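Long-range contacts in acyl-coa oxidase (Arabidopsis thaliana, PDB 1W07), which oxidises long- and medium-chain acyl-CoAs to 2-trans-enoyl-CoAs with FAD as cofactor, passing the electrons to oxygen and releasing hydrogen peroxide: residues Q331-P336 with Y593-R597; L338-F344 with L555-Y559; V300-R305 with A600-D605; S307-F313 with T322-Y327. The protein carries 1 engineered substitution. All blocks are in the same frame, centred on the assembly; numbering follows the deposited sequence.

How the contacts relate
Three of the four contacts join the helices of the C-alpha1 region, 278-309 and 328-363, to the C-terminal helices, and contact 4 shapes the turn between those two helices. Contacts 2 and 3 each lie about 11 Å, centre to centre, from contact 1, and Tyr-342 OH of contact 2 lies 2.8 Å from Leu-603 O of contact 3, a probable hydrogen bond. Contact 4 is tied to contact 1 by a salt bridge, Arg-597 NE to Asp-326 OD1 at 2.7 Å. FAD is touched by contacts 1 and 4, which both also reach the second subunit. Contact 2, its centre about 22 Å from that of contact 4, belongs to the helical interior.

Contact 1: Q331-P336 with Y593-R597; sequences QNRLFP and YTQVR. With FAD (flavin-adenine dinucleotide), chain C.
The phenol ring of Tyr-593 drops into a hole on helix 328-363 walled by Gln-331, Asn-332, Phe-335 and Pro-336, a knobs-into-holes fit with one large knob. Its OH donates a 2.7 Å hydrogen bond to Asn-332 OD1, arriving 20° out of the carbonyl plane. Pro-336 crosses the tyrosine at about a right angle near its hydroxyl end, CG lying 3.3 Å from Tyr-593 OH. Gln-331 O and Asn-332 N pass over one face of the phenol, whereas Phe-335 meets it obliquely, the planes 68° apart and the two CD1 atoms 3.7 Å from each other. The phenylalanine is itself sandwiched: Gln-331 CB lies on one face, and on the other Val-596 CG1 makes a CH-pi contact 4.1 Å from the ring centroid. A leucine in place of Tyr-593 would probably leave Asn-332 OD1 without its hydroxyl mate and open a gap against Pro-336.

One step further out, Gln-331 runs extended beyond CG (chi2 -176°) and slides past the tyrosine in the opposite direction, which brings its OE1 to 3.5 Å from Tyr-593 CB. Its amide is fixed by Lys-328 and Ile-325 O, while Arg-597, crossing it, forms salt bridges with Asp-326 and Glu-10. Arg-333 points away from the contact; NH1 makes weak hydrogen bonds to FAD O2B and O3B, and NE is salt-bridged to Glu-394. Helix 328-363 thus presents one side to the cofactor and another to helix 579-596, a junction between the C-alpha1 and C-terminal helical domains of the acyl-CoA oxidase fold.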
# COMPACT_ATOMS: atom_id res chain seq x y z
N GLN B 331 12.84 -10.16 9.99
CA GLN B 331 13.90 -9.18 10.29
C GLN B 331 14.32 -8.37 9.05
O GLN B 331 14.55 -7.15 9.12
CB GLN B 331 15.11 -9.90 10.89
CG GLN B 331 14.75 -10.76 12.10
CD GLN B 331 15.95 -11.40 12.77
OE1 GLN B 331 17.04 -11.48 12.19
NE2 GLN B 331 15.76 -11.89 13.99
N ASN B 332 14.42 -9.07 7.92
CA ASN B 332 14.81 -8.46 6.64
C ASN B 332 13.73 -7.51 6.13
O ASN B 332 14.02 -6.62 5.33
CB ASN B 332 15.06 -9.56 5.61
CG ASN B 332 15.63 -9.01 4.31
OD1 ASN B 332 16.64 -8.32 4.31
ND2 ASN B 332 14.97 -9.32 3.19
N ARG B 333 12.50 -7.69 6.59
CA ARG B 333 11.41 -6.81 6.16
C ARG B 333 11.20 -5.65 7.15
O ARG B 333 10.89 -4.52 6.74
CB ARG B 333 10.11 -7.62 6.04
CG ARG B 333 10.14 -8.66 4.91
CD ARG B 333 9.14 -9.79 5.16
NE ARG B 333 7.76 -9.33 5.08
CZ ARG B 333 6.71 -10.04 5.50
NH1 ARG B 333 6.88 -11.25 6.04
NH2 ARG B 333 5.48 -9.55 5.39
N LEU B 334 11.40 -5.93 8.43
CA LEU B 334 11.18 -4.95 9.49
C LEU B 334 12.39 -4.10 9.89
O LEU B 334 12.27 -2.89 10.00
CB LEU B 334 10.65 -5.67 10.73
CG LEU B 334 10.52 -4.88 12.04
CD1 LEU B 334 9.43 -3.82 11.92
CD2 LEU B 334 10.19 -5.85 13.17
N PHE B 335 13.53 -4.75 10.11
CA PHE B 335 14.72 -4.03 10.54
C PHE B 335 15.20 -2.93 9.58
O PHE B 335 15.70 -1.90 10.03
CB PHE B 335 15.85 -5.02 10.85
CG PHE B 335 15.59 -5.87 12.08
CD1 PHE B 335 16.51 -6.85 12.46
CD2 PHE B 335 14.45 -5.69 12.86
CE1 PHE B 335 16.29 -7.63 13.58
CE2 PHE B 335 14.22 -6.48 14.01
CZ PHE B 335 15.15 -7.45 14.36
N PRO B 336 15.05 -3.14 8.26
CA PRO B 336 15.48 -2.07 7.35
C PRO B 336 14.56 -0.85 7.57
O PRO B 336 15.00 0.29 7.44
CB PRO B 336 15.30 -2.72 5.97
CG PRO B 336 15.62 -4.18 6.25
CD PRO B 336 14.85 -4.40 7.54
N TYR B 593 21.40 -8.07 11.56
CA TYR B 593 20.03 -8.35 11.97
C TYR B 593 20.07 -9.09 13.31
O TYR B 593 19.38 -8.71 14.27
CB TYR B 593 19.32 -9.21 10.92
CG TYR B 593 18.98 -8.49 9.62
CD1 TYR B 593 18.84 -7.10 9.56
CD2 TYR B 593 18.74 -9.22 8.45
CE1 TYR B 593 18.45 -6.45 8.36
CE2 TYR B 593 18.35 -8.59 7.26
CZ TYR B 593 18.21 -7.21 7.22
OH TYR B 593 17.80 -6.61 6.03
N THR B 594 20.89 -10.14 13.38
CA THR B 594 21.04 -10.93 14.60
C THR B 594 21.48 -10.07 15.77
O THR B 594 21.09 -10.32 16.90
CB THR B 594 22.06 -12.05 14.38
OG1 THR B 594 21.57 -12.92 13.35
CG2 THR B 594 22.31 -12.85 15.67
N GLN B 595 22.29 -9.05 15.50
CA GLN B 595 22.75 -8.17 16.56
C GLN B 595 21.64 -7.22 17.02
O GLN B 595 21.54 -6.89 18.20
CB GLN B 595 23.96 -7.36 16.10
CG GLN B 595 25.21 -8.20 15.98
CD GLN B 595 26.35 -7.47 15.30
OE1 GLN B 595 26.79 -6.42 15.75
NE2 GLN B 595 26.83 -8.04 14.20
N VAL B 596 20.81 -6.77 16.08
CA VAL B 596 19.74 -5.84 16.42
C VAL B 596 18.54 -6.53 17.06
O VAL B 596 17.83 -5.91 17.85
CB VAL B 596 19.29 -5.07 15.15
CG1 VAL B 596 17.96 -4.33 15.40
CG2 VAL B 596 20.37 -4.08 14.78
N ARG B 597 18.34 -7.80 16.73
CA ARG B 597 17.22 -8.58 17.26
C ARG B 597 16.89 -8.39 18.74
O ARG B 597 15.74 -8.11 19.09
CB ARG B 597 17.45 -10.07 16.98
CG ARG B 597 16.56 -11.04 17.81
CD ARG B 597 15.08 -10.84 17.55
NE ARG B 597 14.28 -11.72 18.41
CZ ARG B 597 13.78 -11.36 19.59
NH1 ARG B 597 13.98 -10.13 20.06
NH2 ARG B 597 13.07 -12.22 20.29
PA FAD C . 1.10 -15.36 10.84
O1A FAD C . 1.26 -16.70 10.22
O2A FAD C . 0.97 -15.27 12.31
O5B FAD C . 2.30 -14.42 10.34
C5B FAD C . 2.54 -13.14 10.92
C4B FAD C . 3.93 -12.63 10.51
O4B FAD C . 4.87 -13.67 10.85
C3B FAD C . 4.02 -12.46 8.99
O3B FAD C . 5.03 -11.51 8.66
C2B FAD C . 4.43 -13.87 8.54
O2B FAD C . 5.13 -13.79 7.30
C1B FAD C . 5.44 -14.19 9.64
N9A FAD C . 5.65 -15.65 9.76
C8A FAD C . 4.80 -16.52 10.31
N7A FAD C . 5.32 -17.74 10.27
C5A FAD C . 6.51 -17.65 9.70
C6A FAD C . 7.49 -18.59 9.40
N6A FAD C . 7.34 -19.87 9.73
N1A FAD C . 8.67 -18.15 8.78
C2A FAD C . 8.83 -16.79 8.48
N3A FAD C . 7.87 -15.93 8.78
C4A FAD C . 6.73 -16.33 9.37
N1 FAD C . -9.79 -18.07 8.42
C2 FAD C . -10.79 -19.05 8.46
O2 FAD C . -10.64 -20.07 9.13
N3 FAD C . -11.99 -18.83 7.76
C4 FAD C . -12.18 -17.63 7.05
O4 FAD C . -13.24 -17.44 6.45
C4X FAD C . -11.18 -16.67 7.03
N5 FAD C . -11.39 -15.45 6.37
C5X FAD C . -10.40 -14.45 6.36
C6 FAD C . -10.67 -13.20 5.83
C7 FAD C . -9.74 -12.17 5.97
C7M FAD C . -10.08 -10.78 5.41
C8 FAD C . -8.54 -12.40 6.63
C8M FAD C . -7.51 -11.28 6.84
C9 FAD C . -8.26 -13.66 7.14
C9A FAD C . -9.19 -14.69 7.02
N10 FAD C . -8.96 -15.94 7.62
C10 FAD C . -9.99 -16.89 7.70
C1' FAD C . -7.66 -16.23 8.27
C2' FAD C . -6.62 -16.51 7.18
O2' FAD C . -7.12 -17.52 6.30
C3' FAD C . -5.25 -16.94 7.70
O3' FAD C . -5.38 -18.09 8.53
C4' FAD C . -4.55 -15.83 8.49
O4' FAD C . -4.72 -14.55 7.87
C5' FAD C . -3.05 -16.14 8.60
O5' FAD C . -2.37 -15.00 9.11
P FAD C . -1.68 -15.02 10.56
O1P FAD C . -2.29 -13.94 11.36
O2P FAD C . -1.72 -16.41 11.09
O3P FAD C . -0.17 -14.62 10.19

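Contact 2: L338-F344 with L555-Y559; sequences LASAYAF and LCYIY
Tyr-559 and Leu-555, one helical turn apart, meet the side of helix 328-363 where the C-alpha1 and C-terminal helical domains of the acyl-CoA oxidase fold pack together. The short axes approach to 8.4 Å and cross at -106°. Ala-339 sits at the crossing, its small side chain consistent with the close approach: its CB lies 3.4 Å from Leu-555 O and 3.7 Å from Ile-558 CG2, and its CA is nearest that of Leu-555.

Tyr-559 is a knob among Ala-339, Ser-340, Ala-343 and Phe-344. With CG anti to the backbone N (chi1 -180°), the ring is carried over the surface of helix 328-363, one face on Ala-343 CB, a CH-pi contact 4.0 Å from the centroid and 8° off the ring normal. Ser-340 approaches the same ring at its edge; the serine hydroxyl is hydrogen-bonded back to Pro-336 O, one turn earlier. Phe-344 crosses the tyrosine at about a right angle near its hydroxyl end.

Leu-555 divides its two methyls. CD2 lies against Leu-338 CG, while CD1 goes over one face of Tyr-342, displaced toward the rim. That second ring is also pinned at its far end, where its hydroxyl bonds to Leu-603 O, and Trp-25 meets it edge-to-face. The nearest approach of methyl and ring is Leu-555 CD1 to Tyr-342 CD1, 3.7 Å.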
# COMPACT_ATOMS: atom_id res chain seq x y z
N LEU B 338 13.12 -0.05 10.48
CA LEU B 338 13.51 0.52 11.76
C LEU B 338 14.75 1.36 11.49
O LEU B 338 14.86 2.49 11.95
CB LEU B 338 13.83 -0.61 12.74
CG LEU B 338 14.54 -0.21 14.04
CD1 LEU B 338 13.71 0.79 14.84
CD2 LEU B 338 14.80 -1.48 14.84
N ALA B 339 15.69 0.82 10.73
CA ALA B 339 16.91 1.58 10.40
C ALA B 339 16.57 2.87 9.63
O ALA B 339 17.18 3.92 9.88
CB ALA B 339 17.87 0.72 9.58
N SER B 340 15.61 2.78 8.71
CA SER B 340 15.18 3.92 7.89
C SER B 340 14.51 5.00 8.74
O SER B 340 14.62 6.19 8.43
CB SER B 340 14.20 3.48 6.79
OG SER B 340 14.79 2.62 5.83
N ALA B 341 13.80 4.59 9.78
CA ALA B 341 13.15 5.57 10.65
C ALA B 341 14.24 6.46 11.26
O ALA B 341 14.14 7.68 11.21
CB ALA B 341 12.36 4.86 11.76
N TYR B 342 15.29 5.86 11.82
CA TYR B 342 16.36 6.67 12.39
C TYR B 342 17.11 7.43 11.29
O TYR B 342 17.47 8.60 11.46
CB TYR B 342 17.34 5.79 13.18
CG TYR B 342 16.84 5.39 14.56
CD1 TYR B 342 15.84 4.44 14.72
CD2 TYR B 342 17.38 5.98 15.70
CE1 TYR B 342 15.38 4.07 15.99
CE2 TYR B 342 16.94 5.63 16.98
CZ TYR B 342 15.94 4.67 17.12
OH TYR B 342 15.50 4.30 18.37
N ALA B 343 17.34 6.77 10.17
CA ALA B 343 18.02 7.42 9.07
C ALA B 343 17.27 8.69 8.63
O ALA B 343 17.90 9.74 8.41
CB ALA B 343 18.16 6.45 7.91
N PHE B 344 15.95 8.61 8.51
CA PHE B 344 15.14 9.76 8.09
C PHE B 344 15.06 10.81 9.17
O PHE B 344 14.94 12.00 8.90
CB PHE B 344 13.73 9.32 7.68
CG PHE B 344 13.69 8.38 6.50
CD1 PHE B 344 14.81 8.18 5.69
CD2 PHE B 344 12.50 7.72 6.19
CE1 PHE B 344 14.74 7.34 4.59
CE2 PHE B 344 12.43 6.88 5.09
CZ PHE B 344 13.55 6.68 4.28
N LEU B 555 22.20 0.13 12.98
CA LEU B 555 21.13 0.60 12.10
C LEU B 555 21.70 1.34 10.89
O LEU B 555 21.23 1.15 9.77
CB LEU B 555 20.17 1.50 12.87
CG LEU B 555 19.40 0.86 14.04
CD1 LEU B 555 18.54 1.92 14.76
CD2 LEU B 555 18.56 -0.30 13.51
N CYS B 556 22.72 2.16 11.11
CA CYS B 556 23.34 2.91 10.03
C CYS B 556 23.77 1.99 8.91
O CYS B 556 23.46 2.25 7.74
CB CYS B 556 24.55 3.70 10.52
SG CYS B 556 25.49 4.56 9.22
N TYR B 557 24.49 0.92 9.24
CA TYR B 557 24.96 0.02 8.19
C TYR B 557 23.91 -0.94 7.67
O TYR B 557 24.06 -1.48 6.56
CB TYR B 557 26.24 -0.69 8.63
CG TYR B 557 27.39 0.28 8.73
CD1 TYR B 557 27.65 0.95 9.93
CD2 TYR B 557 28.12 0.64 7.60
CE1 TYR B 557 28.62 1.96 9.98
CE2 TYR B 557 29.09 1.64 7.65
CZ TYR B 557 29.33 2.30 8.84
OH TYR B 557 30.23 3.34 8.85
N ILE B 558 22.86 -1.17 8.45
CA ILE B 558 21.74 -2.01 8.00
C ILE B 558 21.06 -1.22 6.88
O ILE B 558 20.73 -1.77 5.83
CB ILE B 558 20.68 -2.25 9.12
CG1 ILE B 558 21.14 -3.37 10.05
CG2 ILE B 558 19.31 -2.56 8.49
CD1 ILE B 558 20.20 -3.63 11.22
N TYR B 559 20.84 0.07 7.10
CA TYR B 559 20.19 0.92 6.09
C TYR B 559 21.00 0.89 4.77
O TYR B 559 20.47 0.58 3.70
CB TYR B 559 20.07 2.37 6.61
CG TYR B 559 19.41 3.35 5.66
CD1 TYR B 559 18.04 3.26 5.34
CD2 TYR B 559 20.16 4.32 5.01
CE1 TYR B 559 17.45 4.12 4.38
CE2 TYR B 559 19.59 5.17 4.05
CZ TYR B 559 18.26 5.07 3.74
OH TYR B 559 17.74 5.94 2.79

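Contact 3: V300-R305 with A600-D605; sequences VCIATR and AVALVD
Asp-605 OD1 is gripped by two nitrogens of Arg-305: NH1 binds it at 2.8 Å with an N-H...O angle of 162°, and NE adds a weak bond at 3.4 Å. The carboxylate oxygen lies near the guanidinium plane and is met on its anti side, the two planes turned 44° apart. Arg-305 reaches it with its chain extended from CG to NE, and Cys-301 SG lies over the centre of one guanidinium face. The carboxylate has a second cationic partner, Arg-11 at OD2, while Arg-305 NH2 is hydrogen-bonded to the carbonyl Gly-619 O.

Next to this bridge Val-604 is the knob in a hole formed by Val-300, Cys-301, Thr-304 and Arg-305. Its CB comes to 3.6 Å from Cys-301 CA, and its CG1 packs on Val-300 CG1 at 3.9 Å. Thr-304 turns OG1 back to Val-300 O at 2.7 Å; that oxygen also accepts Thr-304 N, from the opposite face of the carbonyl. The hydroxyl being thus occupied along its own helix, CG2 is the branch that meets Ala-600, 3.8 Å from its CB.

Running nearly antiparallel at 153°, the two helices meet through a single knob-into-hole fit, Val-604, within the helical acyl-CoA oxidase fold, short helix 600-605 lying against C-alpha1 helix 278-309.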
# COMPACT_ATOMS: atom_id res chain seq x y z
N VAL B 300 6.62 1.05 12.54
CA VAL B 300 7.68 0.11 12.96
C VAL B 300 7.53 -0.28 14.45
O VAL B 300 7.78 -1.43 14.82
CB VAL B 300 9.09 0.74 12.74
CG1 VAL B 300 10.18 -0.09 13.45
CG2 VAL B 300 9.36 0.83 11.22
N CYS B 301 7.13 0.67 15.29
CA CYS B 301 6.94 0.39 16.71
C CYS B 301 5.85 -0.68 16.85
O CYS B 301 5.99 -1.64 17.60
CB CYS B 301 6.51 1.67 17.43
SG CYS B 301 6.17 1.52 19.21
N ILE B 302 4.76 -0.51 16.10
CA ILE B 302 3.65 -1.46 16.16
C ILE B 302 4.05 -2.84 15.67
O ILE B 302 3.83 -3.84 16.34
CB ILE B 302 2.44 -0.93 15.33
CG1 ILE B 302 1.94 0.39 15.95
CG2 ILE B 302 1.32 -1.97 15.32
CD1 ILE B 302 0.89 1.16 15.11
N ALA B 303 4.66 -2.89 14.49
CA ALA B 303 5.05 -4.17 13.93
C ALA B 303 6.14 -4.84 14.76
O ALA B 303 6.11 -6.07 14.93
CB ALA B 303 5.52 -4.00 12.46
N THR B 304 7.07 -4.06 15.32
CA THR B 304 8.13 -4.64 16.14
C THR B 304 7.57 -5.27 17.41
O THR B 304 7.89 -6.41 17.74
CB THR B 304 9.24 -3.58 16.51
OG1 THR B 304 9.85 -3.09 15.31
CG2 THR B 304 10.32 -4.21 17.37
N ARG B 305 6.71 -4.55 18.13
CA ARG B 305 6.14 -5.12 19.35
C ARG B 305 5.27 -6.33 19.03
O ARG B 305 5.41 -7.38 19.66
CB ARG B 305 5.33 -4.05 20.10
CG ARG B 305 6.19 -2.93 20.69
CD ARG B 305 5.33 -1.88 21.37
NE ARG B 305 6.14 -0.90 22.08
CZ ARG B 305 5.69 0.27 22.51
NH1 ARG B 305 6.51 1.10 23.14
NH2 ARG B 305 4.43 0.62 22.30
N ALA B 600 15.64 -4.81 19.37
CA ALA B 600 14.47 -4.34 18.62
C ALA B 600 13.39 -3.62 19.42
O ALA B 600 13.11 -2.45 19.16
CB ALA B 600 13.82 -5.50 17.82
N VAL B 601 12.79 -4.32 20.38
CA VAL B 601 11.74 -3.71 21.16
C VAL B 601 12.18 -2.42 21.83
O VAL B 601 11.45 -1.43 21.81
CB VAL B 601 11.19 -4.69 22.20
CG1 VAL B 601 10.21 -3.95 23.14
CG2 VAL B 601 10.52 -5.87 21.48
N ALA B 602 13.36 -2.42 22.44
CA ALA B 602 13.87 -1.22 23.11
C ALA B 602 14.10 -0.11 22.08
O ALA B 602 13.89 1.07 22.38
CB ALA B 602 15.18 -1.54 23.85
N LEU B 603 14.54 -0.47 20.87
CA LEU B 603 14.77 0.56 19.85
C LEU B 603 13.48 1.29 19.46
O LEU B 603 13.53 2.45 19.04
CB LEU B 603 15.42 -0.07 18.62
CG LEU B 603 16.90 -0.46 18.80
CD1 LEU B 603 17.39 -1.25 17.59
CD2 LEU B 603 17.71 0.80 18.99
N VAL B 604 12.32 0.63 19.58
CA VAL B 604 11.08 1.32 19.24
C VAL B 604 10.50 2.01 20.48
O VAL B 604 9.70 2.95 20.36
CB VAL B 604 10.02 0.38 18.60
CG1 VAL B 604 10.60 -0.25 17.34
CG2 VAL B 604 9.51 -0.69 19.60
N ASP B 605 10.90 1.56 21.67
CA ASP B 605 10.42 2.18 22.90
C ASP B 605 11.08 3.55 22.98
O ASP B 605 10.54 4.48 23.59
CB ASP B 605 10.82 1.38 24.15
CG ASP B 605 10.09 0.05 24.27
OD1 ASP B 605 8.95 -0.09 23.78
OD2 ASP B 605 10.68 -0.87 24.90

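Contact 4: S307-F313 with T322-Y327; sequences SAVRRQF and TQVIDY. With FAD (flavin-adenine dinucleotide), chain C.
Backbone hydrogen bonds join the two arms, with Arg-311 and Gln-323 forming a single antiparallel beta bridge. Val-324 N bonds to Arg-310 O, Gln-312 N to Thr-322 O, and Thr-322 N to Phe-313 O, while Ile-325 N reaches Ser-307 O at the helix end.

Two side chains bond to carbonyls. Gln-323 NE2 meets Ala-308 O at 2.7 Å, nearly straight at 171° and on a lone pair in the carbonyl plane. Tyr-327 OH donates to Gln-312 O, also 2.7 Å, the oxygen lying at the ring edge in its plane.

Among stacked groups, the Arg-311 guanidinium lies over the Gln-323 side chain, its plane 26° from the amide, and its NH1 bonds to Glu-321 O. The adenine of FAD lies over one face of Tyr-327, with CE1 3.4 Å from C6A. A serine at Tyr-327 would probably deprive Gln-312 O of its donor and the adenine of that covering face.

Polar contacts to the cofactor come from Arg-310, whose NE donates to FAD O2A at 2.7 Å. Gln-312 packs beside the pyrophosphate, and its amide bonds to Gly-141, Gly-143 and Asn-145 of the second subunit. The bridged turn thus brings a cation to the pyrophosphate and an aromatic face to the adenine, and the arginine charge probably helps to balance the phosphates at the dimer interface.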
# COMPACT_ATOMS: atom_id res chain seq x y z
N SER B 307 5.52 -8.30 16.58
CA SER B 307 6.39 -9.38 16.09
C SER B 307 7.04 -10.13 17.25
O SER B 307 7.38 -11.30 17.13
CB SER B 307 7.49 -8.83 15.18
OG SER B 307 6.96 -8.32 13.96
N ALA B 308 7.20 -9.44 18.37
CA ALA B 308 7.80 -10.03 19.56
C ALA B 308 6.74 -10.79 20.36
O ALA B 308 7.07 -11.71 21.12
CB ALA B 308 8.43 -8.95 20.43
N VAL B 309 5.48 -10.40 20.19
CA VAL B 309 4.39 -11.07 20.90
C VAL B 309 3.88 -12.27 20.11
O VAL B 309 3.67 -13.35 20.67
CB VAL B 309 3.19 -10.11 21.13
CG1 VAL B 309 1.98 -10.89 21.60
CG2 VAL B 309 3.55 -9.04 22.16
N ARG B 310 3.70 -12.08 18.81
CA ARG B 310 3.20 -13.14 17.96
C ARG B 310 4.16 -14.32 17.78
O ARG B 310 5.33 -14.14 17.42
CB ARG B 310 2.84 -12.57 16.59
CG ARG B 310 2.29 -13.58 15.60
CD ARG B 310 0.91 -14.11 16.01
NE ARG B 310 0.34 -14.95 14.96
CZ ARG B 310 -0.92 -15.39 14.94
NH1 ARG B 310 -1.77 -15.05 15.91
NH2 ARG B 310 -1.34 -16.16 13.94
N ARG B 311 3.67 -15.52 18.05
CA ARG B 311 4.47 -16.74 17.90
C ARG B 311 3.75 -17.61 16.89
O ARG B 311 2.51 -17.73 16.92
CB ARG B 311 4.61 -17.48 19.24
CG ARG B 311 5.48 -16.75 20.28
CD ARG B 311 5.32 -17.37 21.67
NE ARG B 311 6.10 -16.68 22.70
CZ ARG B 311 7.42 -16.82 22.88
NH1 ARG B 311 8.12 -17.64 22.11
NH2 ARG B 311 8.03 -16.14 23.84
N GLN B 312 4.50 -18.22 15.98
CA GLN B 312 3.88 -19.07 14.97
C GLN B 312 4.93 -20.01 14.39
O GLN B 312 5.96 -19.56 13.88
CB GLN B 312 3.25 -18.20 13.87
CG GLN B 312 2.15 -18.88 13.04
CD GLN B 312 0.80 -18.99 13.75
OE1 GLN B 312 -0.19 -19.45 13.17
NE2 GLN B 312 0.76 -18.58 15.01
N PHE B 313 4.65 -21.31 14.44
CA PHE B 313 5.58 -22.32 13.93
C PHE B 313 6.81 -22.36 14.82
O PHE B 313 6.90 -21.63 15.81
CB PHE B 313 6.01 -22.01 12.49
CG PHE B 313 4.89 -22.07 11.48
CD1 PHE B 313 4.34 -20.90 10.95
CD2 PHE B 313 4.42 -23.29 11.02
CE1 PHE B 313 3.34 -20.95 9.96
CE2 PHE B 313 3.42 -23.36 10.04
CZ PHE B 313 2.88 -22.19 9.51
N THR B 322 7.90 -20.20 18.19
CA THR B 322 8.89 -19.12 18.07
C THR B 322 8.28 -17.75 17.75
O THR B 322 7.37 -17.63 16.93
CB THR B 322 9.90 -19.45 16.94
OG1 THR B 322 10.42 -20.77 17.13
CG2 THR B 322 11.05 -18.45 16.91
N GLN B 323 8.82 -16.70 18.37
CA GLN B 323 8.36 -15.34 18.10
C GLN B 323 8.68 -15.05 16.63
O GLN B 323 9.80 -15.32 16.17
CB GLN B 323 9.11 -14.36 19.00
CG GLN B 323 8.77 -14.52 20.47
CD GLN B 323 9.82 -13.88 21.36
OE1 GLN B 323 10.88 -14.46 21.59
NE2 GLN B 323 9.55 -12.67 21.82
N VAL B 324 7.73 -14.51 15.88
CA VAL B 324 7.98 -14.27 14.47
C VAL B 324 9.15 -13.33 14.24
O VAL B 324 9.82 -13.42 13.22
CB VAL B 324 6.72 -13.75 13.71
CG1 VAL B 324 5.64 -14.82 13.75
CG2 VAL B 324 6.24 -12.42 14.28
N ILE B 325 9.41 -12.46 15.21
CA ILE B 325 10.52 -11.53 15.08
C ILE B 325 11.88 -12.23 15.04
O ILE B 325 12.90 -11.61 14.72
CB ILE B 325 10.51 -10.49 16.22
CG1 ILE B 325 11.43 -9.32 15.85
CG2 ILE B 325 10.95 -11.13 17.53
CD1 ILE B 325 11.31 -8.12 16.80
N ASP B 326 11.90 -13.53 15.37
CA ASP B 326 13.12 -14.35 15.35
C ASP B 326 13.44 -14.84 13.92
O ASP B 326 14.55 -15.29 13.65
CB ASP B 326 12.96 -15.60 16.22
CG ASP B 326 13.15 -15.35 17.71
OD1 ASP B 326 13.23 -14.18 18.14
OD2 ASP B 326 13.21 -16.35 18.46
N TYR B 327 12.47 -14.78 13.01
CA TYR B 327 12.66 -15.25 11.64
C TYR B 327 13.39 -14.21 10.78
O TYR B 327 13.02 -13.04 10.78
CB TYR B 327 11.31 -15.59 11.00
CG TYR B 327 10.59 -16.76 11.66
CD1 TYR B 327 9.22 -16.71 11.92
CD2 TYR B 327 11.28 -17.93 12.00
CE1 TYR B 327 8.56 -17.78 12.52
CE2 TYR B 327 10.63 -19.01 12.59
CZ TYR B 327 9.27 -18.92 12.85
OH TYR B 327 8.63 -19.96 13.50
PA FAD C . 1.10 -15.36 10.84
O1A FAD C . 1.26 -16.70 10.22
O2A FAD C . 0.97 -15.27 12.31
O5B FAD C . 2.30 -14.42 10.34
C5B FAD C . 2.54 -13.14 10.92
C4B FAD C . 3.93 -12.63 10.51
O4B FAD C . 4.87 -13.67 10.85
C3B FAD C . 4.02 -12.46 8.99
O3B FAD C . 5.03 -11.51 8.66
C2B FAD C . 4.43 -13.87 8.54
O2B FAD C . 5.13 -13.79 7.30
C1B FAD C . 5.44 -14.19 9.64
N9A FAD C . 5.65 -15.65 9.76
C8A FAD C . 4.80 -16.52 10.31
N7A FAD C . 5.32 -17.74 10.27
C5A FAD C . 6.51 -17.65 9.70
C6A FAD C . 7.49 -18.59 9.40
N6A FAD C . 7.34 -19.87 9.73
N1A FAD C . 8.67 -18.15 8.78
C2A FAD C . 8.83 -16.79 8.48
N3A FAD C . 7.87 -15.93 8.78
C4A FAD C . 6.73 -16.33 9.37
N1 FAD C . -9.79 -18.07 8.42
C2 FAD C . -10.79 -19.05 8.46
O2 FAD C . -10.64 -20.07 9.13
N3 FAD C . -11.99 -18.83 7.76
C4 FAD C . -12.18 -17.63 7.05
O4 FAD C . -13.24 -17.44 6.45
C4X FAD C . -11.18 -16.67 7.03
N5 FAD C . -11.39 -15.45 6.37
C5X FAD C . -10.40 -14.45 6.36
C6 FAD C . -10.67 -13.20 5.83
C7 FAD C . -9.74 -12.17 5.97
C7M FAD C . -10.08 -10.78 5.41
C8 FAD C . -8.54 -12.40 6.63
C8M FAD C . -7.51 -11.28 6.84
C9 FAD C . -8.26 -13.66 7.14
C9A FAD C . -9.19 -14.69 7.02
N10 FAD C . -8.96 -15.94 7.62
C10 FAD C . -9.99 -16.89 7.70
C1' FAD C . -7.66 -16.23 8.27
C2' FAD C . -6.62 -16.51 7.18
O2' FAD C . -7.12 -17.52 6.30
C3' FAD C . -5.25 -16.94 7.70
O3' FAD C . -5.38 -18.09 8.53
C4' FAD C . -4.55 -15.83 8.49
O4' FAD C . -4.72 -14.55 7.87
C5' FAD C . -3.05 -16.14 8.60
O5' FAD C . -2.37 -15.00 9.11
P FAD C . -1.68 -15.02 10.56
O1P FAD C . -2.29 -13.94 11.36
O2P FAD C . -1.72 -16.41 11.09
O3P FAD C . -0.17 -14.62 10.19